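Local atomic coordinates of acyl-coenzyme A thioesterase PaaI (PDB entry 1PSU), a protein that hydrolyses acyl-CoA thioesters, preferring ring-hydroxylated phenylacetyl-CoA esters, in the phenylacetate degradation pathway. Residues Thr37-Ala42 / Gly91-Ala96. Numbering follows the deposited sequence.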
ATOM      1  N   THR B  37      15.429   3.933   1.561  1.00 32.85           N
ATOM      2  CA  THR B  37      15.842   2.647   2.130  1.00 34.64           C
ATOM      3  C   THR B  37      15.085   2.297   3.408  1.00 34.00           C
ATOM      4  O   THR B  37      14.691   3.176   4.179  1.00 32.23           O
ATOM      5  CB  THR B  37      17.348   2.634   2.473  1.00 36.32           C
ATOM      6  OG1 THR B  37      18.101   3.069   1.337  1.00 40.98           O
ATOM      7  CG2 THR B  37      17.789   1.228   2.840  1.00 38.07           C
HETATM    8  N   MSE B  38      14.905   1.002   3.635  1.00 34.41           N
HETATM    9  CA  MSE B  38      14.208   0.512   4.814  1.00 36.99           C
HETATM   10  C   MSE B  38      14.665  -0.913   5.141  1.00 35.74           C
HETATM   11  O   MSE B  38      14.971  -1.699   4.246  1.00 33.72           O
HETATM   12  CB  MSE B  38      12.698   0.533   4.550  1.00 41.65           C
HETATM   13  CG  MSE B  38      11.830  -0.002   5.674  1.00 49.16           C
HETATM   14 SE   MSE B  38      10.077  -0.574   5.003  1.00 61.18          SE
HETATM   15  CE  MSE B  38       9.040   0.997   5.327  1.00 56.58           C
ATOM     16  N   THR B  39      14.728  -1.237   6.422  1.00 36.10           N
ATOM     17  CA  THR B  39      15.119  -2.579   6.819  1.00 37.77           C
ATOM     18  C   THR B  39      13.877  -3.341   7.250  1.00 37.91           C
ATOM     19  O   THR B  39      13.061  -2.818   8.001  1.00 39.03           O
ATOM     20  CB  THR B  39      16.125  -2.547   7.977  1.00 38.52           C
ATOM     21  OG1 THR B  39      17.380  -2.044   7.500  1.00 39.43           O
ATOM     22  CG2 THR B  39      16.334  -3.943   8.551  1.00 37.16           C
ATOM     23  N   VAL B  40      13.722  -4.563   6.752  1.00 38.53           N
ATOM     24  CA  VAL B  40      12.568  -5.370   7.116  1.00 39.03           C
ATOM     25  C   VAL B  40      12.746  -5.864   8.543  1.00 42.17           C
ATOM     26  O   VAL B  40      13.750  -6.500   8.873  1.00 41.12           O
ATOM     27  CB  VAL B  40      12.404  -6.583   6.189  1.00 38.11           C
ATOM     28  CG1 VAL B  40      11.189  -7.389   6.609  1.00 37.39           C
ATOM     29  CG2 VAL B  40      12.259  -6.119   4.743  1.00 36.16           C
ATOM     30  N   THR B  41      11.770  -5.548   9.388  1.00 44.90           N
ATOM     31  CA  THR B  41      11.790  -5.940  10.792  1.00 48.13           C
ATOM     32  C   THR B  41      10.746  -7.027  11.064  1.00 49.63           C
ATOM     33  O   THR B  41       9.783  -7.184  10.304  1.00 50.42           O
ATOM     34  CB  THR B  41      11.486  -4.735  11.691  1.00 47.82           C
ATOM     35  OG1 THR B  41      11.622  -5.120  13.059  1.00 52.62           O
ATOM     36  CG2 THR B  41      10.060  -4.242  11.459  1.00 46.68           C
ATOM     37  N   ALA B  42      10.926  -7.773  12.149  1.00 51.59           N
ATOM     38  CA  ALA B  42       9.985  -8.838  12.494  1.00 53.03           C
ATOM     39  C   ALA B  42       8.588  -8.295  12.785  1.00 54.13           C
ATOM     40  O   ALA B  42       7.611  -9.040  12.776  1.00 55.54           O
ATOM     41  CB  ALA B  42      10.501  -9.622  13.699  1.00 52.48           C
ATOM     42  N   GLY B  91      15.460  -8.594   8.302  1.00 35.60           N
ATOM     43  CA  GLY B  91      16.880  -8.337   8.165  1.00 35.08           C
ATOM     44  C   GLY B  91      17.249  -7.888   6.767  1.00 34.92           C
ATOM     45  O   GLY B  91      18.342  -7.372   6.543  1.00 35.10           O
ATOM     46  N   ASP B  92      16.345  -8.097   5.814  1.00 35.09           N
ATOM     47  CA  ASP B  92      16.602  -7.698   4.439  1.00 34.82           C
ATOM     48  C   ASP B  92      16.606  -6.180   4.376  1.00 33.51           C
ATOM     49  O   ASP B  92      15.854  -5.522   5.094  1.00 34.87           O
ATOM     50  CB  ASP B  92      15.521  -8.258   3.508  1.00 35.16           C
ATOM     51  CG  ASP B  92      15.849  -9.652   3.005  1.00 40.69           C
ATOM     52  OD1 ASP B  92      16.643 -10.372   3.664  1.00 40.98           O
ATOM     53  OD2 ASP B  92      15.302 -10.045   1.948  1.00 41.96           O
ATOM     54  N   THR B  93      17.476  -5.617   3.545  1.00 32.59           N
ATOM     55  CA  THR B  93      17.528  -4.166   3.394  1.00 31.58           C
ATOM     56  C   THR B  93      16.932  -3.866   2.036  1.00 30.39           C
ATOM     57  O   THR B  93      17.441  -4.318   1.011  1.00 30.14           O
ATOM     58  CB  THR B  93      18.964  -3.629   3.471  1.00 31.53           C
ATOM     59  OG1 THR B  93      19.502  -3.904   4.772  1.00 34.99           O
ATOM     60  CG2 THR B  93      18.975  -2.114   3.250  1.00 33.53           C
ATOM     61  N   LEU B  94      15.836  -3.117   2.049  1.00 28.89           N
ATOM     62  CA  LEU B  94      15.117  -2.777   0.836  1.00 26.85           C
ATOM     63  C   LEU B  94      15.370  -1.349   0.386  1.00 27.35           C
ATOM     64  O   LEU B  94      15.324  -0.406   1.180  1.00 26.28           O
ATOM     65  CB  LEU B  94      13.617  -3.003   1.051  1.00 26.78           C
ATOM     66  CG  LEU B  94      13.267  -4.419   1.511  1.00 25.44           C
ATOM     67  CD1 LEU B  94      11.767  -4.557   1.693  1.00 24.52           C
ATOM     68  CD2 LEU B  94      13.783  -5.424   0.489  1.00 23.46           C
ATOM     69  N   THR B  95      15.653  -1.204  -0.902  1.00 27.21           N
ATOM     70  CA  THR B  95      15.915   0.096  -1.485  1.00 28.31           C
ATOM     71  C   THR B  95      14.870   0.334  -2.561  1.00 28.90           C
ATOM     72  O   THR B  95      14.660  -0.507  -3.440  1.00 28.95           O
ATOM     73  CB  THR B  95      17.324   0.153  -2.110  1.00 30.54           C
ATOM     74  OG1 THR B  95      18.302  -0.191  -1.115  1.00 32.45           O
ATOM     75  CG2 THR B  95      17.612   1.555  -2.629  1.00 30.41           C
ATOM     76  N   ALA B  96      14.213   1.483  -2.470  1.00 26.43           N
ATOM     77  CA  ALA B  96      13.182   1.864  -3.417  1.00 25.75           C
ATOM     78  C   ALA B  96      13.629   3.105  -4.191  1.00 24.74           C
ATOM     79  O   ALA B  96      13.928   4.150  -3.602  1.00 25.53           O
ATOM     80  CB  ALA B  96      11.879   2.132  -2.661  1.00 24.60           C
TER
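Met38 and Leu94 form the hydrogen-bonded pair of an antiparallel strand contact where the end of strand 33-39 meets the start of strand 93-103, far apart in sequence but adjacent in the sheet. Two backbone bonds close this pair, Met38 N to Leu94 O at 2.9 Å and Leu94 N to Met38 O at 2.8 Å. The pairing outlasts the strands: Val40 N reaches Asp92 O with a nearly straight bond (172°), and Gly91 N returns one to Val40 O, tilted 24° from the carbonyl plane. Leu94 O also receives the CA-H of Thr37, at 3.2 Å from Thr37 CA.

Residues along each strand turn their side chains to opposite faces in turn, which gives the sheet two unlike sides, and the hot dog fold uses this by wrapping an antiparallel sheet around one long helix, here 53-69. Met38 and Leu94 point to the helix face. Leu94 rests on Leu56 and Leu59, whereas the selenomethionine Met38 leads away from strand 93-96 to Leu59, Leu22 and Ile24. Beyond the strand end, Val40 joins this apolar layer: its CG2, lying beside its own backbone N, presses against Leu94 CD1 at 3.5 Å, a tight fit for two methyls, the side chains crossing at a slant.

Thr37, Thr39, Thr93 and Thr95 line the other face, more open to solvent. All four share one rotamer, with OG1 beside the backbone N and the methyl anti to it, which sets the Thr37 and Thr93 methyls against each other diagonally, CG2 to CG2 3.6 Å. The hydroxyls stay farther apart, with OG1 of Thr39 3.9 Å from OG1 of Thr93, too long for a hydrogen bond. At the strand entrance the side-chain amide of Gln117 gives its NE2 to Asp92 OD1 and takes the Thr93 backbone N-H on its OE1.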